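Cyclohexadienyl dehydratase (Synthetic construct, PDB 5JOS) probably catalyses the dehydration, with loss of carbon dioxide, of prephenate or arogenate toward phenylalanine, on a reconstructed ancestral scaffold of the periplasmic solute-binding protein fold. Local coordinates at residues Pro105-Gly110 against Ser207-Met212; Val138-Thr143 against Val159-Val164. All coordinates share one frame; numbering follows the deposited sequence.

Contact 1: residues Pro105-Gly110 against Ser207-Met212; sequences PYMTFG and SEKGYM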
ATOM      1  N   PRO A 105       2.476   7.494  -6.010  1.00 32.60           N
ATOM      2  CA  PRO A 105       2.096   6.478  -5.037  1.00 33.29           C
ATOM      3  C   PRO A 105       0.743   5.961  -5.354  1.00 35.30           C
ATOM      4  O   PRO A 105      -0.080   6.676  -5.833  1.00 32.91           O
ATOM      5  CB  PRO A 105       2.150   7.232  -3.717  1.00 35.28           C
ATOM      6  CG  PRO A 105       2.047   8.689  -4.078  1.00 41.92           C
ATOM      7  CD  PRO A 105       2.771   8.803  -5.376  1.00 39.55           C
ATOM      8  N   TYR A 106       0.511   4.678  -5.206  1.00 34.38           N
ATOM      9  CA  TYR A 106      -0.846   4.184  -5.366  1.00 35.68           C
ATOM     10  C   TYR A 106      -1.554   3.812  -4.052  1.00 35.22           C
ATOM     11  O   TYR A 106      -2.745   3.449  -4.058  1.00 35.60           O
ATOM     12  CB  TYR A 106      -0.876   2.961  -6.299  1.00 30.18           C
ATOM     13  CG  TYR A 106      -0.099   1.791  -5.837  1.00 32.03           C
ATOM     14  CD1 TYR A 106       1.229   1.683  -6.134  1.00 32.01           C
ATOM     15  CD2 TYR A 106      -0.677   0.762  -5.131  1.00 31.79           C
ATOM     16  CE1 TYR A 106       1.971   0.614  -5.675  1.00 29.62           C
ATOM     17  CE2 TYR A 106       0.053  -0.312  -4.697  1.00 29.84           C
ATOM     18  CZ  TYR A 106       1.375  -0.399  -5.023  1.00 31.49           C
ATOM     19  OH  TYR A 106       2.147  -1.476  -4.687  1.00 30.24           O
ATOM     20  N   MET A 107      -0.808   3.894  -2.953  1.00 37.70           N
ATOM     21  CA  MET A 107      -1.351   3.754  -1.641  1.00 36.09           C
ATOM     22  C   MET A 107      -0.510   4.525  -0.664  1.00 35.33           C
ATOM     23  O   MET A 107       0.755   4.557  -0.756  1.00 34.27           O
ATOM     24  CB  MET A 107      -1.317   2.259  -1.238  1.00 34.95           C
ATOM     25  CG  MET A 107      -2.164   2.000  -0.016  1.00 42.97           C
ATOM     26  SD  MET A 107      -1.972   0.255   0.356  1.00 45.02           S
ATOM     27  CE  MET A 107      -2.802  -0.417  -1.111  1.00 41.90           C
ATOM     28  N   THR A 108      -1.188   5.133   0.300  1.00 33.49           N
ATOM     29  CA  THR A 108      -0.525   5.747   1.463  1.00 34.34           C
ATOM     30  C   THR A 108      -0.848   4.992   2.739  1.00 37.88           C
ATOM     31  O   THR A 108      -1.886   4.385   2.828  1.00 38.61           O
ATOM     32  CB  THR A 108      -0.874   7.200   1.625  1.00 37.09           C
ATOM     33  OG1 THR A 108      -2.283   7.348   1.696  1.00 44.64           O
ATOM     34  CG2 THR A 108      -0.444   7.994   0.341  1.00 42.68           C
ATOM     35  N   PHE A 109       0.095   4.911   3.642  1.00 33.89           N
ATOM     36  CA  PHE A 109      -0.128   4.200   4.851  1.00 36.31           C
ATOM     37  C   PHE A 109       0.710   4.703   5.996  1.00 37.83           C
ATOM     38  O   PHE A 109       1.587   5.511   5.789  1.00 36.87           O
ATOM     39  CB  PHE A 109       0.104   2.697   4.592  1.00 32.96           C
ATOM     40  CG  PHE A 109       1.532   2.274   4.395  1.00 30.59           C
ATOM     41  CD1 PHE A 109       2.109   2.304   3.137  1.00 30.73           C
ATOM     42  CD2 PHE A 109       2.243   1.767   5.409  1.00 30.29           C
ATOM     43  CE1 PHE A 109       3.413   1.901   2.959  1.00 29.10           C
ATOM     44  CE2 PHE A 109       3.549   1.347   5.251  1.00 31.32           C
ATOM     45  CZ  PHE A 109       4.131   1.400   4.012  1.00 28.52           C
ATOM     46  N   GLY A 110       0.409   4.249   7.225  1.00 35.70           N
ATOM     47  CA  GLY A 110       1.283   4.447   8.360  1.00 34.43           C
ATOM     48  C   GLY A 110       0.595   3.978   9.596  1.00 32.05           C
ATOM     49  O   GLY A 110       0.674   2.818   9.910  1.00 32.79           O
ATOM     50  N   SER A 207       4.018   6.836   4.986  1.00 36.98           N
ATOM     51  CA  SER A 207       4.679   6.182   3.934  1.00 35.85           C
ATOM     52  C   SER A 207       3.795   5.973   2.693  1.00 35.48           C
ATOM     53  O   SER A 207       2.611   6.222   2.684  1.00 33.61           O
ATOM     54  CB  SER A 207       5.218   4.833   4.371  1.00 33.30           C
ATOM     55  OG  SER A 207       5.979   4.948   5.541  1.00 33.83           O
ATOM     56  N   GLU A 208       4.408   5.452   1.653  1.00 32.35           N
ATOM     57  CA  GLU A 208       3.667   5.139   0.444  1.00 36.37           C
ATOM     58  C   GLU A 208       4.239   3.974  -0.324  1.00 31.96           C
ATOM     59  O   GLU A 208       5.407   3.546  -0.125  1.00 30.91           O
ATOM     60  CB  GLU A 208       3.587   6.422  -0.420  1.00 42.17           C
ATOM     61  CG  GLU A 208       4.890   6.903  -0.919  1.00 48.51           C
ATOM     62  CD  GLU A 208       4.868   8.320  -1.579  1.00 51.30           C
ATOM     63  OE1 GLU A 208       4.193   9.232  -1.104  1.00 52.48           O
ATOM     64  OE2 GLU A 208       5.506   8.484  -2.633  1.00 61.63           O
ATOM     65  N   LYS A 209       3.405   3.421  -1.178  1.00 30.54           N
ATOM     66  CA  LYS A 209       3.792   2.335  -2.026  1.00 30.24           C
ATOM     67  C   LYS A 209       3.818   2.868  -3.441  1.00 31.25           C
ATOM     68  O   LYS A 209       2.937   3.639  -3.849  1.00 29.53           O
ATOM     69  CB  LYS A 209       2.725   1.209  -2.069  1.00 32.34           C
ATOM     70  CG  LYS A 209       2.237   0.566  -0.763  1.00 35.18           C
ATOM     71  CD  LYS A 209       3.324  -0.178  -0.156  1.00 35.94           C
ATOM     72  CE  LYS A 209       2.816  -1.098   0.953  1.00 36.56           C
ATOM     73  NZ  LYS A 209       4.085  -1.756   1.420  1.00 30.68           N
ATOM     74  N   GLY A 210       4.735   2.333  -4.228  1.00 29.67           N
ATOM     75  CA  GLY A 210       4.896   2.797  -5.600  1.00 27.95           C
ATOM     76  C   GLY A 210       5.423   1.639  -6.406  1.00 27.79           C
ATOM     77  O   GLY A 210       5.850   0.579  -5.861  1.00 28.25           O
ATOM     78  N   TYR A 211       5.356   1.795  -7.725  1.00 31.32           N
ATOM     79  CA  TYR A 211       5.985   0.823  -8.648  1.00 30.20           C
ATOM     80  C   TYR A 211       7.421   1.270  -8.979  1.00 32.71           C
ATOM     81  O   TYR A 211       7.673   2.388  -9.294  1.00 31.85           O
ATOM     82  CB  TYR A 211       5.118   0.562  -9.877  1.00 30.94           C
ATOM     83  CG  TYR A 211       3.718   0.132  -9.457  1.00 30.13           C
ATOM     84  CD1 TYR A 211       3.529  -0.944  -8.675  1.00 32.08           C
ATOM     85  CD2 TYR A 211       2.618   0.853  -9.822  1.00 33.16           C
ATOM     86  CE1 TYR A 211       2.254  -1.319  -8.273  1.00 32.54           C
ATOM     87  CE2 TYR A 211       1.337   0.461  -9.466  1.00 31.64           C
ATOM     88  CZ  TYR A 211       1.175  -0.591  -8.644  1.00 28.65           C
ATOM     89  OH  TYR A 211      -0.082  -0.934  -8.188  1.00 29.23           O
ATOM     90  N   MET A 212       8.341   0.339  -8.905  1.00 32.10           N
ATOM     91  CA  MET A 212       9.732   0.669  -8.982  1.00 36.71           C
ATOM     92  C   MET A 212      10.292   0.370 -10.341  1.00 34.62           C
ATOM     93  O   MET A 212      10.127  -0.738 -10.841  1.00 33.32           O
ATOM     94  CB  MET A 212      10.465  -0.176  -7.962  1.00 40.00           C
ATOM     95  CG  MET A 212      11.672   0.469  -7.372  1.00 43.82           C
ATOM     96  SD  MET A 212      12.549  -0.414  -6.045  1.00 44.45           S
ATOM     97  CE  MET A 212      12.685  -2.082  -6.560  1.00 48.54           C
TER
HETATM   98  O   HOH W   1       4.816  -2.039  -5.749  1.00 29.56           O

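Contact 2: residues Val138-Thr143 against Val159-Val164; sequences VNPGGT and VYENNV. With BEZ (benzoic acid), chain C.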
ATOM      1  N   VAL A 138      -3.619   2.281  23.144  1.00 31.63           N
ATOM      2  CA  VAL A 138      -2.366   1.995  22.501  1.00 30.25           C
ATOM      3  C   VAL A 138      -1.543   1.053  23.360  1.00 30.61           C
ATOM      4  O   VAL A 138      -1.746   0.967  24.594  1.00 28.77           O
ATOM      5  CB  VAL A 138      -1.531   3.250  22.285  1.00 34.89           C
ATOM      6  CG1 VAL A 138      -2.252   4.254  21.415  1.00 39.80           C
ATOM      7  CG2 VAL A 138      -1.190   3.868  23.620  1.00 35.02           C
ATOM      8  N   ASN A 139      -0.569   0.390  22.727  1.00 29.57           N
ATOM      9  CA  ASN A 139       0.453  -0.339  23.469  1.00 33.17           C
ATOM     10  C   ASN A 139       1.539   0.617  23.908  1.00 36.21           C
ATOM     11  O   ASN A 139       1.699   1.672  23.331  1.00 34.29           O
ATOM     12  CB  ASN A 139       1.045  -1.474  22.618  1.00 31.47           C
ATOM     13  CG  ASN A 139       1.660  -0.957  21.322  1.00 31.68           C
ATOM     14  OD1 ASN A 139       1.030  -0.220  20.561  1.00 32.00           O
ATOM     15  ND2 ASN A 139       2.886  -1.253  21.121  1.00 32.42           N
ATOM     16  N   PRO A 140       2.335   0.236  24.917  1.00 37.52           N
ATOM     17  CA  PRO A 140       3.342   1.112  25.397  1.00 38.14           C
ATOM     18  C   PRO A 140       4.574   1.141  24.543  1.00 42.05           C
ATOM     19  O   PRO A 140       5.007   0.128  24.008  1.00 36.93           O
ATOM     20  CB  PRO A 140       3.779   0.501  26.758  1.00 41.76           C
ATOM     21  CG  PRO A 140       3.074  -0.797  26.861  1.00 38.85           C
ATOM     22  CD  PRO A 140       2.380  -1.080  25.573  1.00 39.07           C
ATOM     23  N   GLY A 141       5.155   2.310  24.481  1.00 44.38           N
ATOM     24  CA  GLY A 141       6.591   2.411  24.318  1.00 46.57           C
ATOM     25  C   GLY A 141       7.024   2.656  22.902  1.00 42.01           C
ATOM     26  O   GLY A 141       8.170   2.810  22.701  1.00 43.59           O
ATOM     27  N   GLY A 142       6.140   2.653  21.917  1.00 37.01           N
ATOM     28  CA  GLY A 142       6.619   2.829  20.500  1.00 36.31           C
ATOM     29  C   GLY A 142       5.835   3.933  19.786  1.00 38.11           C
ATOM     30  O   GLY A 142       5.295   4.874  20.397  1.00 36.28           O
ATOM     31  N   THR A 143       5.722   3.780  18.473  1.00 38.13           N
ATOM     32  CA  THR A 143       5.116   4.779  17.630  1.00 37.83           C
ATOM     33  C   THR A 143       3.600   4.949  17.832  1.00 38.09           C
ATOM     34  O   THR A 143       3.078   6.052  17.594  1.00 36.70           O
ATOM     35  CB  THR A 143       5.511   4.492  16.132  1.00 38.83           C
ATOM     36  OG1 THR A 143       5.245   3.127  15.799  1.00 46.34           O
ATOM     37  CG2 THR A 143       6.933   4.642  15.987  1.00 42.67           C
ATOM     38  N   VAL A 159      -2.793   3.229  28.063  1.00 35.33           N
ATOM     39  CA  VAL A 159      -1.706   2.378  27.666  1.00 36.73           C
ATOM     40  C   VAL A 159      -1.962   0.962  28.170  1.00 37.34           C
ATOM     41  O   VAL A 159      -2.212   0.744  29.350  1.00 36.64           O
ATOM     42  CB  VAL A 159      -0.388   2.865  28.275  1.00 38.87           C
ATOM     43  CG1 VAL A 159       0.813   2.030  27.810  1.00 40.21           C
ATOM     44  CG2 VAL A 159      -0.136   4.271  27.806  1.00 42.63           C
ATOM     45  N   TYR A 160      -1.908   0.005  27.262  1.00 36.79           N
ATOM     46  CA  TYR A 160      -2.113  -1.392  27.578  1.00 36.36           C
ATOM     47  C   TYR A 160      -0.748  -2.092  27.687  1.00 39.47           C
ATOM     48  O   TYR A 160       0.157  -1.635  28.459  1.00 36.61           O
ATOM     49  CB  TYR A 160      -3.062  -2.034  26.558  1.00 32.69           C
ATOM     50  CG  TYR A 160      -4.469  -1.467  26.665  1.00 32.81           C
ATOM     51  CD1 TYR A 160      -4.736  -0.195  26.207  1.00 37.86           C
ATOM     52  CD2 TYR A 160      -5.525  -2.188  27.192  1.00 37.03           C
ATOM     53  CE1 TYR A 160      -5.996   0.367  26.336  1.00 35.43           C
ATOM     54  CE2 TYR A 160      -6.839  -1.644  27.268  1.00 37.31           C
ATOM     55  CZ  TYR A 160      -7.040  -0.371  26.829  1.00 34.80           C
ATOM     56  OH  TYR A 160      -8.280   0.253  26.882  1.00 38.95           O
ATOM     57  N   GLU A 161      -0.625  -3.265  27.074  1.00 35.84           N
ATOM     58  CA  GLU A 161       0.685  -3.953  26.949  1.00 34.63           C
ATOM     59  C   GLU A 161       0.665  -4.593  25.546  1.00 37.23           C
ATOM     60  O   GLU A 161      -0.447  -4.799  24.996  1.00 34.31           O
ATOM     61  CB  GLU A 161       0.918  -4.986  28.009  1.00 36.46           C
ATOM     62  CG  GLU A 161       1.139  -4.492  29.448  1.00 37.16           C
ATOM     63  CD  GLU A 161       2.386  -3.667  29.667  1.00 39.80           C
ATOM     64  OE1 GLU A 161       3.358  -3.756  28.859  1.00 38.82           O
ATOM     65  OE2 GLU A 161       2.387  -2.926  30.698  1.00 37.33           O
ATOM     66  N   ASN A 162       1.846  -4.895  25.021  1.00 33.63           N
ATOM     67  CA  ASN A 162       1.966  -5.305  23.623  1.00 35.26           C
ATOM     68  C   ASN A 162       1.165  -6.609  23.439  1.00 34.28           C
ATOM     69  O   ASN A 162       0.489  -6.699  22.493  1.00 34.36           O
ATOM     70  CB  ASN A 162       3.394  -5.560  23.185  1.00 35.30           C
ATOM     71  CG  ASN A 162       4.253  -4.293  23.134  1.00 38.46           C
ATOM     72  OD1 ASN A 162       3.772  -3.152  23.143  1.00 38.71           O
ATOM     73  ND2 ASN A 162       5.518  -4.502  23.063  1.00 38.56           N
ATOM     74  N   ASN A 163       1.175  -7.571  24.339  1.00 34.42           N
ATOM     75  CA  ASN A 163       0.401  -8.846  24.017  1.00 32.71           C
ATOM     76  C   ASN A 163      -1.065  -8.853  24.428  1.00 34.33           C
ATOM     77  O   ASN A 163      -1.717  -9.865  24.358  1.00 34.45           O
ATOM     78  CB  ASN A 163       1.135 -10.058  24.504  1.00 32.56           C
ATOM     79  CG  ASN A 163       1.016 -11.238  23.568  1.00 35.82           C
ATOM     80  OD1 ASN A 163       0.957 -11.092  22.395  1.00 36.61           O
ATOM     81  ND2 ASN A 163       0.997 -12.422  24.122  1.00 40.09           N
ATOM     82  N   VAL A 164      -1.615  -7.713  24.763  1.00 35.20           N
ATOM     83  CA  VAL A 164      -3.001  -7.660  25.133  1.00 34.92           C
ATOM     84  C   VAL A 164      -3.737  -7.545  23.821  1.00 37.40           C
ATOM     85  O   VAL A 164      -3.321  -6.829  22.943  1.00 34.58           O
ATOM     86  CB  VAL A 164      -3.299  -6.403  26.026  1.00 36.90           C
ATOM     87  CG1 VAL A 164      -4.780  -6.050  26.083  1.00 38.78           C
ATOM     88  CG2 VAL A 164      -2.774  -6.619  27.445  1.00 40.97           C
TER
HETATM   89  C   BEZ C 302       5.073  -7.781  25.869  1.00 38.10           C
HETATM   90  O1  BEZ C 302       5.751  -6.753  25.579  1.00 40.14           O
HETATM   91  O2  BEZ C 302       3.793  -7.888  25.857  1.00 38.30           O
HETATM   92  C1  BEZ C 302       5.922  -8.942  26.292  1.00 38.52           C
HETATM   93  C2  BEZ C 302       5.400 -10.220  26.401  1.00 35.37           C
HETATM   94  C3  BEZ C 302       6.210 -11.252  26.825  1.00 32.91           C
HETATM   95  C4  BEZ C 302       7.527 -11.026  27.165  1.00 33.44           C
HETATM   96  C5  BEZ C 302       8.033  -9.754  27.124  1.00 33.34           C
HETATM   97  C6  BEZ C 302       7.239  -8.725  26.654  1.00 31.28           C

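Contact 1: residues Pro105-Gly110 against Ser207-Met212
Phe109 and Ser207 form a hydrogen-bonded antiparallel pair in a small sheet, the short strand 107-109 lying against strand 205-213 of a periplasmic-binding-protein fold; the local axes, 151° apart in direction, run 4.6 Å from each other. Two backbone bonds join this pair: Ser207 N gives its hydrogen to Phe109 O at 2.9 Å, and Phe109 N returns one to Ser207 O. Ser207 CB sits over one face of the Phe109 ring, 3.8 Å from its centroid. Thr108 and Glu208 make the adjoining non-hydrogen-bonded pair.

Lys209 can be followed from root to tip. Its CB lies over one face of the Tyr106 ring, 4.0 Å from the centroid, a CH-pi contact. CG lies near both Met107 CB and Phe109 CE1; the bend at chi2 (-67°) then turns CD toward Phe109 CE1. CD and CE cross the ring at about a right angle, near its CE1 corner, CE 3.7 Å from Phe109 CE1. NZ, still near Phe109 CE1 and CZ, is bonded to Gly89 O, Tyr33 OH and Thr91 OG1, so three oxygens hold the ammonium group.

The opposite face of Tyr106 carries Tyr211 in an offset stack, planes at 10° and centroids 4.2 Å apart, with Tyr211 OH above the centre of the Tyr106 ring. That hydroxyl also bonds Asp49 OD1 and Tyr237 OH, which helps fix the stacked ring. A leucine in place of Tyr106 would probably leave Tyr211 without its flat stacking partner and the water at the phenol without one of its anchors. This water lies at the edge of the Tyr106 ring, 2.9 Å from Tyr106 OH, and donates to Gly210 O at 2.8 Å.

Contact 2: residues Val138-Thr143 against Val159-Val164
Neighbouring parallel strands 135-138 and 156-159 of a mixed sheet end side by side here, and the loops leaving them meet. Val138 and Val159 form a parallel bridge, after which Tyr160 N donates to Val138 O at 2.8 Å in a nearly straight bond (166° at the hydrogen). The same carbonyl oxygen lies at the edge of the Tyr160 ring, in its plane.

Further along, Asn139 ND2 reaches Asn162 OD1 at 2.9 Å. The acceptor is in the amide plane of Asn139, yet the donor stands above the carbonyl plane of Asn162, in keeping with amide planes turned 59° apart. Asn139 OD1 bonds Asn144 ND2, so both ends of this amide are engaged. Pro140 packs tightly, its CB 3.5 Å from Val159 CG1, the branch that chi1 (-177°) sets anti to the backbone N; Pro140 CG meets Tyr160 O and Glu161 OE1.

Residues 161-164 form a type I turn closed by Val164 N to Glu161 O. Next to it O2 of the bound benzoic acid receives a weak bond from Asn163 N at 3.0 Å. Strand, helix 143-151, then the parallel neighbouring strand: the arrangement is that of a beta-alpha-beta unit, typical of the alpha/beta lobes of periplasmic binding proteins.

From the N terminus, the chain first reaches 105-110, whose partner comes only at 207-212, so contact 1 closes a long loop with 96 residues between its segments. Strand 111-116 follows a corner at Gly110 and enters the mixed sheet. Within that loop, 138-143 and 159-164 meet across just 15 intervening residues, including most of helix 143-151; contact 2 is therefore nested inside contact 1, without crossing. The centres lie 26 Å apart, and the nearest atoms about 7 Å. Contact 1 pairs strands of the three-stranded antiparallel sheet close to the spatial centre of the molecule, whereas contact 2 joins loops at one margin of the five-stranded sheet.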